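Local coordinates for protein ethylbenzene dehydrogenase alpha-subunit (Aromatoleum aromaticum, PDB 2IVF) that belongs to the molybdopterin oxidoreductase family and binds a molybdenum atom, an iron/sulfur cluster and the two ligands MGD and MD1, at residues Gly101-Glu106 against Asn135-Asp140; Leu331-Arg336 against Thr807-Ala812; Ala653-Lys658 against His855-Thr860. All blocks are in the same frame, centred on the assembly; numbering follows the deposited sequence.

How the interactions relate
Interactions 1 and 3 are neighbours, with centres about 11 Å apart on the same side of the chain's centre. They touch directly: Glu106 probably hydrogen-bonds Tyr656, and the end of helix 134-137 packs on Trp654 and Tyr655. Through this pair, the three-stranded sheet that ends in strand 102-108 is tied to the MD1 pocket. Interaction 2 lies on the opposite side of the centre, about 57 Å from interaction 1 and 48 Å from interaction 3, centre to centre. Along the chain, interaction 1 closes before the other two open. The segments of interactions 2 and 3 alternate, so the chain passes back and forth between these distant regions.

Interaction 1: Gly101-Glu106 against Asn135-Asp140; sequences GIVWRE and NNLYGD
Val103 and Leu137 form the buried, close-packed side of this contact, and Ile102 and Tyr138 form its exposed side. On the buried side, Val103 CG2 meets Leu137 CD1 at 3.6 Å. The two side chains lie obliquely to each other, and both point toward the opposite segment. Val103 CG1 is anti to the backbone N (chi1 176°), which leaves CG2 beside that N, where it touches both Leu137 CD1 and Tyr138 OH. Behind the pair, Val103 rests on Val96 and Leu137 on Tyr656.

A single hydrogen bond joins the two segments. Val103 N donates to Tyr138 OH at 2.7 Å, with an N-H...O angle of 156°. The phenol therefore binds a backbone N-H of strand 102-108, which is an outermost strand of a three-stranded antiparallel sheet within this chain. Just beyond this bond, Trp104 and Arg105 both face Tyr97, a classic beta bulge. The strand is thus irregular next to the point where Tyr138 is attached. The other segment comes from the end of helix 134-137, and Asn135 there also bonds to Asn40 and Lys44 of the beta-subunit.

The Tyr138 ring has neighbours on both faces. Ile102 CG2 lies over one face, 3.9 Å from the ring centroid and 29° off the normal, a CH-pi contact. Leu137 CB, from the preceding residue, lies over the opposite face, beside the CD2/CE2 rim. Val103 CB sits at the ring edge, in its plane, at the hydroxyl end and 3.5 Å from Tyr138 OH. Ile102 CD1 also reaches Tyr138 CE1 at 3.7 Å. Unlike Val103 and Leu137, these two residues remain exposed in the assembly.

Interaction 2: Leu331-Arg336 against Thr807-Ala812; sequences LPLLVR and THTRRA
Thr809 begins an ST turn, and Leu333 packs against that turn. The turn belongs to the loop between helices 796-800 and 819-824, where a type I beta turn also runs from Thr807 to Arg810. Segment 331-336 runs into strand 334-336, an outer strand of a small antiparallel sheet with 395-400 and 385-389.

One methyl group makes the closest contacts. Leu333 CD1 lies 3.7 Å from Thr809 CB and 3.8 Å from Thr809 CG2. The same methyl meets Arg811 CD at 3.9 Å, so it touches the aliphatic parts of two polar residues. Leu333 and Thr809 approach each other at a slant. Phe358 and Ala369, from strands 356-360 and 365-369, also touch Leu333 and Arg811.

A chi1 of 61° puts Thr809 OG1 between the backbone N and the carbonyl carbon, leaving CG2 beside the N and turned to Leu333. OG1 accepts from Arg811 N at 3.2 Å and is also hydrogen-bonded to Gln813. Arg811 folds back on the same turn: its NH1 donates to Thr809 O at 3.0 Å, with an N-H...O angle of 160°. The oxygen lies close to the guanidinium plane, and the nitrogen lies in the carbonyl plane. Ser370 O takes a further bond from Arg811 NH2. At the start of segment 807-812, Thr807 OG1 donates to Arg811 O at 2.6 Å, on a lone pair of that oxygen.

All three touching residues are buried. Several bonds within segment 807-812, and others to residues outside it, hold the turn. Thr809 OG1 and Arg811 NH1 and NH2 all have partners. What the two segments share is carbon-to-carbon packing, which joins them by shape and burial rather than by directed polar bonds.

Interaction 3: Ala653-Lys658 against His855-Thr860; sequences AWYYEK and HSTHLT. With MD1 (phosphoric acid 4-(2-amino-4-oxo-3,4,5,6,-tetrahydro-pteridin-6-yl)-2-hydroxy-3,4-dimercapto-but-3-en-yl ester guanylate ester), chain N.
The MD1 pocket is lined by both segments, and Thr857 meets Trp654 and Tyr655 beside the ligand. Thr857 CG2 lies 3.8 Å from Trp654 CZ2, and Thr857 O sits at the indole edge near its plane. Trp654 CD1 in turn lies over one face of the Tyr655 ring, offset toward its rim.

The two aromatic side chains also converge on the ligand. Tyr655 OH is 2.8 Å from MD1 N7, and Trp654 NE1 is 3.1 Å from the same atom. Tyr655 OH is also hydrogen-bonded to His194 O. Lys658 runs extended beyond CG and donates from NZ to MD1 O6 at 2.9 Å. Ala653 O and Glu687 also hold this ammonium group. A type II turn from Trp654 to Glu657 shapes the segment, and Trp654 N donates to Glu657 OE1.

At the other end, Ser856 grips a phosphate twice: its N bonds MD1 O1A at 2.8 Å, and its OG bonds O2A. His855 ND1 is hydrogen-bonded to MD1 O11, while Ile85 O holds NE2. Such a pocket, shared by the molybdopterin oxidoreductase region and the dinucleotide-binding domain of the double-psi beta-barrel clan, is typical of this enzyme family.

Interaction 1: Gly101-Glu106 against Asn135-Asp140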
loop_
_atom_site.group_PDB
_atom_site.type_symbol
_atom_site.label_atom_id
_atom_site.label_comp_id
_atom_site.label_asym_id
_atom_site.label_seq_id
_atom_site.Cartn_x
_atom_site.Cartn_y
_atom_site.Cartn_z
ATOM N N GLY A 101 -14.846 15.794 18.383
ATOM C CA GLY A 101 -13.527 15.581 19.009
ATOM C C GLY A 101 -12.707 14.386 18.518
ATOM O O GLY A 101 -11.760 13.971 19.164
ATOM N N ILE A 102 -13.060 13.851 17.350
ATOM C CA ILE A 102 -12.465 12.644 16.815
ATOM C C ILE A 102 -12.076 12.897 15.352
ATOM O O ILE A 102 -12.767 13.651 14.651
ATOM C CB ILE A 102 -13.537 11.507 16.964
ATOM C CG1 ILE A 102 -13.703 11.145 18.456
ATOM C CG2 ILE A 102 -13.242 10.310 16.209
ATOM C CD1 ILE A 102 -12.414 10.847 19.165
ATOM N N VAL A 103 -10.996 12.277 14.881
ATOM C CA VAL A 103 -10.712 12.295 13.430
ATOM C C VAL A 103 -11.719 11.413 12.692
ATOM O O VAL A 103 -11.701 10.183 12.796
ATOM C CB VAL A 103 -9.295 11.812 13.096
ATOM C CG1 VAL A 103 -9.085 11.761 11.556
ATOM C CG2 VAL A 103 -8.231 12.707 13.800
ATOM N N TRP A 104 -12.600 12.040 11.944
ATOM C CA TRP A 104 -13.603 11.328 11.188
ATOM C C TRP A 104 -13.022 10.749 9.896
ATOM O O TRP A 104 -13.190 9.577 9.608
ATOM C CB TRP A 104 -14.730 12.281 10.885
ATOM C CG TRP A 104 -15.647 11.807 9.862
ATOM C CD1 TRP A 104 -16.207 10.575 9.743
ATOM C CD2 TRP A 104 -16.144 12.587 8.796
ATOM N NE1 TRP A 104 -17.009 10.545 8.610
ATOM C CE2 TRP A 104 -16.997 11.781 8.037
ATOM C CE3 TRP A 104 -15.914 13.885 8.380
ATOM C CZ2 TRP A 104 -17.623 12.246 6.909
ATOM C CZ3 TRP A 104 -16.581 14.353 7.280
ATOM C CH2 TRP A 104 -17.397 13.540 6.554
ATOM N N ARG A 105 -12.339 11.590 9.117
ATOM C CA ARG A 105 -11.751 11.137 7.856
ATOM C C ARG A 105 -10.714 12.139 7.422
ATOM O O ARG A 105 -10.547 13.197 8.063
ATOM C CB ARG A 105 -12.812 11.039 6.765
ATOM C CG ARG A 105 -13.302 12.374 6.332
ATOM C CD ARG A 105 -14.343 12.247 5.279
ATOM N NE ARG A 105 -13.813 11.829 3.987
ATOM C CZ ARG A 105 -13.417 12.650 3.004
ATOM N NH1 ARG A 105 -13.419 13.947 3.156
ATOM N NH2 ARG A 105 -12.997 12.151 1.866
ATOM N N GLU A 106 -10.032 11.782 6.332
ATOM C CA GLU A 106 -9.050 12.655 5.715
ATOM C C GLU A 106 -9.258 12.646 4.208
ATOM O O GLU A 106 -9.883 11.735 3.648
ATOM C CB GLU A 106 -7.650 12.167 6.065
ATOM C CG GLU A 106 -7.400 10.674 5.721
ATOM C CD GLU A 106 -7.612 9.785 6.910
ATOM O OE1 GLU A 106 -6.751 9.759 7.822
ATOM O OE2 GLU A 106 -8.636 9.085 6.951
ATOM N N ASN A 135 -8.871 5.245 10.623
ATOM C CA ASN A 135 -9.196 3.934 11.170
ATOM C C ASN A 135 -8.110 3.409 12.050
ATOM O O ASN A 135 -8.398 2.713 13.018
ATOM C CB ASN A 135 -9.478 2.975 10.032
ATOM C CG ASN A 135 -10.670 3.415 9.239
ATOM O OD1 ASN A 135 -11.792 3.343 9.734
ATOM N ND2 ASN A 135 -10.437 4.022 8.082
ATOM N N ASN A 136 -6.869 3.774 11.748
ATOM C CA ASN A 136 -5.758 3.422 12.631
ATOM C C ASN A 136 -5.899 4.071 13.999
ATOM O O ASN A 136 -5.640 3.452 15.039
ATOM C CB ASN A 136 -4.424 3.826 12.035
ATOM C CG ASN A 136 -3.988 2.926 10.901
ATOM O OD1 ASN A 136 -4.612 2.928 9.863
ATOM N ND2 ASN A 136 -2.887 2.186 11.089
ATOM N N LEU A 137 -6.290 5.327 13.995
ATOM C CA LEU A 137 -6.400 6.082 15.239
ATOM C C LEU A 137 -7.462 5.530 16.194
ATOM O O LEU A 137 -7.410 5.785 17.379
ATOM C CB LEU A 137 -6.683 7.547 14.923
ATOM C CG LEU A 137 -5.623 8.287 14.143
ATOM C CD1 LEU A 137 -6.076 9.781 13.971
ATOM C CD2 LEU A 137 -4.243 8.174 14.781
ATOM N N TYR A 138 -8.443 4.794 15.703
ATOM C CA TYR A 138 -9.455 4.230 16.593
ATOM C C TYR A 138 -9.450 2.718 16.553
ATOM O O TYR A 138 -10.369 2.096 17.048
ATOM C CB TYR A 138 -10.822 4.867 16.288
ATOM C CG TYR A 138 -10.586 6.373 16.288
ATOM C CD1 TYR A 138 -10.452 7.064 17.495
ATOM C CD2 TYR A 138 -10.382 7.086 15.070
ATOM C CE1 TYR A 138 -10.179 8.427 17.505
ATOM C CE2 TYR A 138 -10.097 8.428 15.048
ATOM C CZ TYR A 138 -9.989 9.103 16.282
ATOM O OH TYR A 138 -9.685 10.420 16.329
ATOM N N GLY A 139 -8.345 2.130 16.089
ATOM C CA GLY A 139 -8.287 0.695 15.931
ATOM C C GLY A 139 -7.784 -0.052 17.145
ATOM O O GLY A 139 -7.041 0.490 17.977
ATOM N N ASP A 140 -8.171 -1.322 17.228
ATOM C CA ASP A 140 -7.823 -2.135 18.375
ATOM C C ASP A 140 -6.370 -2.553 18.388
ATOM O O ASP A 140 -5.942 -3.274 19.285
ATOM C CB ASP A 140 -8.689 -3.376 18.406
ATOM C CG ASP A 140 -10.113 -3.072 18.826
ATOM O OD1 ASP A 140 -10.320 -2.116 19.581
ATOM O OD2 ASP A 140 -11.011 -3.807 18.406
#

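Interaction 2: Leu331-Arg336 against Thr807-Ala812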
loop_
_atom_site.group_PDB
_atom_site.type_symbol
_atom_site.label_atom_id
_atom_site.label_comp_id
_atom_site.label_asym_id
_atom_site.label_seq_id
_atom_site.Cartn_x
_atom_site.Cartn_y
_atom_site.Cartn_z
ATOM N N LEU A 331 36.987 3.886 -18.041
ATOM C CA LEU A 331 37.142 3.026 -19.211
ATOM C C LEU A 331 38.412 3.311 -20.034
ATOM O O LEU A 331 39.011 2.393 -20.565
ATOM C CB LEU A 331 35.874 3.009 -20.100
ATOM C CG LEU A 331 34.553 2.494 -19.514
ATOM C CD1 LEU A 331 33.634 2.101 -20.676
ATOM C CD2 LEU A 331 34.711 1.373 -18.544
ATOM N N PRO A 332 38.819 4.587 -20.184
ATOM C CA PRO A 332 40.112 4.807 -20.857
ATOM C C PRO A 332 41.370 4.737 -19.979
ATOM O O PRO A 332 42.450 4.952 -20.494
ATOM C CB PRO A 332 39.964 6.229 -21.401
ATOM C CG PRO A 332 39.135 6.887 -20.396
ATOM C CD PRO A 332 38.117 5.870 -19.946
ATOM N N LEU A 333 41.257 4.459 -18.682
ATOM C CA LEU A 333 42.460 4.459 -17.849
ATOM C C LEU A 333 43.197 3.155 -18.066
ATOM O O LEU A 333 42.574 2.103 -18.269
ATOM C CB LEU A 333 42.150 4.651 -16.371
ATOM C CG LEU A 333 41.591 6.028 -15.987
ATOM C CD1 LEU A 333 41.278 6.088 -14.507
ATOM C CD2 LEU A 333 42.562 7.177 -16.349
ATOM N N LEU A 334 44.515 3.245 -18.009
ATOM C CA LEU A 334 45.379 2.113 -18.298
ATOM C C LEU A 334 45.630 1.234 -17.083
ATOM O O LEU A 334 45.830 1.713 -15.957
ATOM C CB LEU A 334 46.691 2.601 -18.842
ATOM C CG LEU A 334 46.672 3.321 -20.189
ATOM C CD1 LEU A 334 48.106 3.876 -20.436
ATOM C CD2 LEU A 334 46.253 2.370 -21.315
ATOM N N VAL A 335 45.622 -0.065 -17.360
ATOM C CA VAL A 335 45.781 -1.101 -16.391
ATOM C C VAL A 335 46.951 -1.946 -16.850
ATOM O O VAL A 335 47.147 -2.161 -18.045
ATOM C CB VAL A 335 44.479 -1.941 -16.261
ATOM C CG1 VAL A 335 44.666 -3.036 -15.248
ATOM C CG2 VAL A 335 43.335 -1.060 -15.847
ATOM N N ARG A 336 47.760 -2.360 -15.888
ATOM C CA ARG A 336 48.948 -3.149 -16.114
ATOM C C ARG A 336 48.520 -4.585 -16.350
ATOM O O ARG A 336 47.693 -5.120 -15.603
ATOM C CB ARG A 336 49.857 -3.076 -14.883
ATOM C CG ARG A 336 50.435 -1.688 -14.598
ATOM C CD ARG A 336 51.304 -1.647 -13.350
ATOM N NE ARG A 336 52.338 -2.672 -13.345
ATOM C CZ ARG A 336 53.366 -2.711 -12.495
ATOM N NH1 ARG A 336 53.537 -1.780 -11.572
ATOM N NH2 ARG A 336 54.218 -3.707 -12.561
ATOM N N THR A 807 36.206 8.992 -6.011
ATOM C CA THR A 807 36.598 7.601 -6.185
ATOM C C THR A 807 38.138 7.525 -6.308
ATOM O O THR A 807 38.791 8.526 -6.553
ATOM C CB THR A 807 36.006 6.969 -7.473
ATOM O OG1 THR A 807 36.431 7.695 -8.631
ATOM C CG2 THR A 807 34.515 6.866 -7.457
ATOM N N HIS A 808 38.681 6.325 -6.112
ATOM C CA HIS A 808 40.077 5.993 -6.394
ATOM C C HIS A 808 40.634 6.663 -7.671
ATOM O O HIS A 808 41.696 7.321 -7.632
ATOM C CB HIS A 808 40.185 4.482 -6.522
ATOM C CG HIS A 808 41.586 3.960 -6.507
ATOM N ND1 HIS A 808 42.412 4.073 -5.406
ATOM C CD2 HIS A 808 42.302 3.293 -7.450
ATOM C CE1 HIS A 808 43.580 3.510 -5.675
ATOM N NE2 HIS A 808 43.535 3.018 -6.905
ATOM N N THR A 809 39.931 6.453 -8.774
ATOM C CA THR A 809 40.297 6.955 -10.115
ATOM C C THR A 809 39.852 8.379 -10.416
ATOM O O THR A 809 40.184 8.928 -11.494
ATOM C CB THR A 809 39.682 6.090 -11.218
ATOM O OG1 THR A 809 38.248 6.112 -11.120
ATOM C CG2 THR A 809 40.219 4.650 -11.157
ATOM N N ARG A 810 39.089 8.960 -9.488
ATOM C CA ARG A 810 38.422 10.265 -9.651
ATOM C C ARG A 810 37.335 10.274 -10.723
ATOM O O ARG A 810 36.809 11.326 -11.099
ATOM C CB ARG A 810 39.411 11.381 -9.910
ATOM C CG ARG A 810 40.214 11.771 -8.677
ATOM C CD ARG A 810 39.360 12.598 -7.679
ATOM N NE ARG A 810 40.010 12.657 -6.361
ATOM C CZ ARG A 810 40.872 13.591 -5.994
ATOM N NH1 ARG A 810 41.198 14.559 -6.823
ATOM N NH2 ARG A 810 41.434 13.554 -4.788
ATOM N N ARG A 811 37.010 9.087 -11.208
ATOM C CA ARG A 811 36.016 8.915 -12.245
ATOM C C ARG A 811 34.960 7.909 -11.852
ATOM O O ARG A 811 35.023 7.286 -10.790
ATOM C CB ARG A 811 36.698 8.496 -13.537
ATOM C CG ARG A 811 37.578 9.597 -14.089
ATOM C CD ARG A 811 38.884 9.106 -14.714
ATOM N NE ARG A 811 39.442 10.261 -15.396
ATOM C CZ ARG A 811 40.112 11.246 -14.802
ATOM N NH1 ARG A 811 40.428 11.177 -13.515
ATOM N NH2 ARG A 811 40.520 12.280 -15.520
ATOM N N ALA A 812 33.912 7.823 -12.676
ATOM C CA ALA A 812 32.880 6.820 -12.465
ATOM C C ALA A 812 33.604 5.529 -12.831
ATOM O O ALA A 812 34.035 5.379 -13.960
ATOM C CB ALA A 812 31.706 7.059 -13.335
#

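Interaction 3: Ala653-Lys658 against His855-Thr860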
loop_
_atom_site.group_PDB
_atom_site.type_symbol
_atom_site.label_atom_id
_atom_site.label_comp_id
_atom_site.label_asym_id
_atom_site.label_seq_id
_atom_site.Cartn_x
_atom_site.Cartn_y
_atom_site.Cartn_z
ATOM N N ALA A 653 1.736 8.827 20.761
ATOM C CA ALA A 653 0.830 9.580 19.945
ATOM C C ALA A 653 1.103 9.177 18.493
ATOM O O ALA A 653 2.241 8.898 18.129
ATOM C CB ALA A 653 1.071 11.076 20.186
ATOM N N TRP A 654 0.070 9.112 17.654
ATOM C CA TRP A 654 0.260 8.686 16.270
ATOM C C TRP A 654 0.086 9.890 15.319
ATOM O O TRP A 654 0.064 11.040 15.738
ATOM C CB TRP A 654 -0.751 7.565 15.939
ATOM C CG TRP A 654 -0.222 6.449 15.114
ATOM C CD1 TRP A 654 0.925 6.437 14.375
ATOM C CD2 TRP A 654 -0.822 5.162 14.935
ATOM N NE1 TRP A 654 1.090 5.234 13.774
ATOM C CE2 TRP A 654 0.043 4.417 14.117
ATOM C CE3 TRP A 654 -2.001 4.559 15.412
ATOM C CZ2 TRP A 654 -0.239 3.112 13.722
ATOM C CZ3 TRP A 654 -2.290 3.249 15.014
ATOM C CH2 TRP A 654 -1.402 2.540 14.196
ATOM N N TYR A 655 -0.079 9.624 14.032
ATOM C CA TYR A 655 -0.173 10.714 13.049
ATOM C C TYR A 655 -1.464 11.467 13.302
ATOM O O TYR A 655 -2.499 10.873 13.657
ATOM C CB TYR A 655 -0.072 10.228 11.586
ATOM C CG TYR A 655 0.933 9.115 11.409
ATOM C CD1 TYR A 655 2.104 9.055 12.181
ATOM C CD2 TYR A 655 0.692 8.088 10.513
ATOM C CE1 TYR A 655 2.991 8.024 12.035
ATOM C CE2 TYR A 655 1.570 7.057 10.370
ATOM C CZ TYR A 655 2.692 7.021 11.123
ATOM O OH TYR A 655 3.497 5.976 10.968
ATOM N N TYR A 656 -1.376 12.783 13.151
ATOM C CA TYR A 656 -2.490 13.727 13.398
ATOM C C TYR A 656 -2.655 14.064 14.861
ATOM O O TYR A 656 -3.476 14.930 15.216
ATOM C CB TYR A 656 -3.856 13.243 12.931
ATOM C CG TYR A 656 -4.039 12.704 11.535
ATOM C CD1 TYR A 656 -3.112 12.938 10.513
ATOM C CD2 TYR A 656 -5.191 11.971 11.236
ATOM C CE1 TYR A 656 -3.309 12.416 9.239
ATOM C CE2 TYR A 656 -5.406 11.443 9.997
ATOM C CZ TYR A 656 -4.469 11.684 8.970
ATOM O OH TYR A 656 -4.691 11.175 7.726
ATOM N N GLU A 657 -1.895 13.408 15.724
ATOM C CA GLU A 657 -2.069 13.540 17.191
ATOM C C GLU A 657 -0.875 14.212 17.852
ATOM O O GLU A 657 -0.792 14.305 19.089
ATOM C CB GLU A 657 -2.251 12.181 17.829
ATOM C CG GLU A 657 -3.515 11.438 17.403
ATOM C CD GLU A 657 -3.645 10.075 18.053
ATOM O OE1 GLU A 657 -2.616 9.528 18.479
ATOM O OE2 GLU A 657 -4.784 9.546 18.131
ATOM N N LYS A 658 0.055 14.667 17.010
ATOM C CA LYS A 658 1.274 15.343 17.431
ATOM C C LYS A 658 1.821 16.154 16.277
ATOM O O LYS A 658 1.723 15.774 15.105
ATOM C CB LYS A 658 2.315 14.339 17.887
ATOM C CG LYS A 658 2.798 13.406 16.799
ATOM C CD LYS A 658 3.540 12.180 17.432
ATOM C CE LYS A 658 3.875 11.239 16.296
ATOM N NZ LYS A 658 4.383 9.916 16.773
ATOM N N HIS A 855 4.973 -0.428 5.773
ATOM C CA HIS A 855 5.577 -1.367 6.722
ATOM C C HIS A 855 4.479 -2.092 7.500
ATOM O O HIS A 855 3.530 -2.542 6.870
ATOM C CB HIS A 855 6.595 -0.625 7.577
ATOM C CG HIS A 855 7.558 0.093 6.731
ATOM N ND1 HIS A 855 8.548 -0.560 6.043
ATOM C CD2 HIS A 855 7.576 1.373 6.305
ATOM C CE1 HIS A 855 9.192 0.314 5.291
ATOM N NE2 HIS A 855 8.628 1.492 5.427
ATOM N N SER A 856 4.541 -2.170 8.843
ATOM C CA SER A 856 3.497 -2.873 9.605
ATOM C C SER A 856 2.444 -1.933 10.175
ATOM O O SER A 856 1.563 -2.367 10.930
ATOM C CB SER A 856 4.103 -3.698 10.748
ATOM O OG SER A 856 5.138 -4.560 10.286
ATOM N N THR A 857 2.555 -0.658 9.851
ATOM C CA THR A 857 1.705 0.380 10.414
ATOM C C THR A 857 0.225 0.056 10.270
ATOM O O THR A 857 -0.562 0.322 11.208
ATOM C CB THR A 857 2.046 1.735 9.768
ATOM O OG1 THR A 857 3.370 2.054 10.197
ATOM C CG2 THR A 857 1.091 2.869 10.190
ATOM N N HIS A 858 -0.128 -0.559 9.147
ATOM C CA HIS A 858 -1.526 -0.858 8.811
ATOM C C HIS A 858 -1.803 -2.361 8.699
ATOM O O HIS A 858 -2.953 -2.789 8.332
ATOM C CB HIS A 858 -1.897 -0.207 7.489
ATOM C CG HIS A 858 -1.432 1.203 7.360
ATOM N ND1 HIS A 858 -0.181 1.530 6.907
ATOM C CD2 HIS A 858 -2.044 2.370 7.652
ATOM C CE1 HIS A 858 -0.031 2.844 6.935
ATOM N NE2 HIS A 858 -1.169 3.383 7.338
ATOM N N LEU A 859 -0.801 -3.175 9.012
ATOM C CA LEU A 859 -0.947 -4.618 8.899
ATOM C C LEU A 859 -1.806 -5.209 9.990
ATOM O O LEU A 859 -2.273 -6.363 9.901
ATOM C CB LEU A 859 0.424 -5.312 8.821
ATOM C CG LEU A 859 1.179 -5.183 7.515
ATOM C CD1 LEU A 859 2.521 -6.013 7.583
ATOM C CD2 LEU A 859 0.277 -5.531 6.277
ATOM N N THR A 860 -2.005 -4.435 11.039
ATOM C CA THR A 860 -2.900 -4.831 12.102
ATOM C C THR A 860 -4.137 -3.934 12.133
ATOM O O THR A 860 -4.837 -3.847 13.153
ATOM C CB THR A 860 -2.160 -4.899 13.484
ATOM O OG1 THR A 860 -1.423 -3.683 13.716
ATOM C CG2 THR A 860 -1.265 -6.136 13.538
HETATM P PB MD1 N . 10.493 -1.500 10.485
HETATM O O3B MD1 N . 8.933 -1.519 10.224
HETATM O O1B MD1 N . 10.908 -0.074 10.544
HETATM O O2B MD1 N . 10.919 -2.497 11.493
HETATM O O3A MD1 N . 11.036 -2.076 9.110
HETATM C C10 MD1 N . 11.362 -1.236 7.982
HETATM C C11 MD1 N . 11.655 -2.223 6.863
HETATM O O11 MD1 N . 10.323 -2.652 6.421
HETATM C C12 MD1 N . 12.336 -1.526 5.716
HETATM S S12 MD1 N . 12.332 0.178 5.563
HETATM C C13 MD1 N . 12.930 -2.237 4.704
HETATM S S13 MD1 N . 13.654 -1.486 3.377
HETATM C C14 MD1 N . 13.010 -3.716 4.708
HETATM N N15 MD1 N . 12.393 -4.434 3.645
HETATM C C16 MD1 N . 12.320 -5.803 3.657
HETATM C C15 MD1 N . 11.815 -6.422 2.529
HETATM O O14 MD1 N . 11.446 -5.760 1.523
HETATM N N17 MD1 N . 11.689 -7.770 2.628
HETATM C C17 MD1 N . 12.114 -8.471 3.757
HETATM N N16 MD1 N . 11.966 -9.788 3.730
HETATM N N18 MD1 N . 12.644 -7.838 4.816
HETATM C C20 MD1 N . 12.755 -6.527 4.770
HETATM N N8 MD1 N . 13.338 -5.885 5.815
HETATM C C7 MD1 N . 13.458 -4.458 5.942
HETATM P PA MD1 N . 7.673 -1.963 11.120
HETATM O O1A MD1 N . 6.515 -1.207 10.554
HETATM O O2A MD1 N . 7.596 -3.441 11.091
HETATM O "O5'" MD1 N . 7.977 -1.490 12.596
HETATM C "C5'" MD1 N . 7.920 -0.088 12.833
HETATM C "C4'" MD1 N . 7.076 0.180 14.010
HETATM O "O4'" MD1 N . 6.970 1.599 14.029
HETATM C "C1'" MD1 N . 5.701 1.850 14.635
HETATM N N9 MD1 N . 5.176 3.203 14.404
HETATM C C4 MD1 N . 5.177 4.148 15.332
HETATM N N3 MD1 N . 5.647 4.110 16.602
HETATM C C2 MD1 N . 5.563 5.191 17.379
HETATM N N2 MD1 N . 6.046 5.168 18.650
HETATM N N1 MD1 N . 4.914 6.302 16.879
HETATM C C6 MD1 N . 4.413 6.407 15.604
HETATM O O6 MD1 N . 3.916 7.470 15.235
HETATM C C5 MD1 N . 4.556 5.280 14.779
HETATM N N7 MD1 N . 4.195 4.976 13.537
HETATM C C8 MD1 N . 4.588 3.717 13.320
HETATM C "C2'" MD1 N . 4.763 0.827 14.002
HETATM O "O2'" MD1 N . 3.598 0.529 14.810
HETATM C "C3'" MD1 N . 5.673 -0.386 13.759
HETATM O "O3'" MD1 N . 5.404 -1.465 14.691
#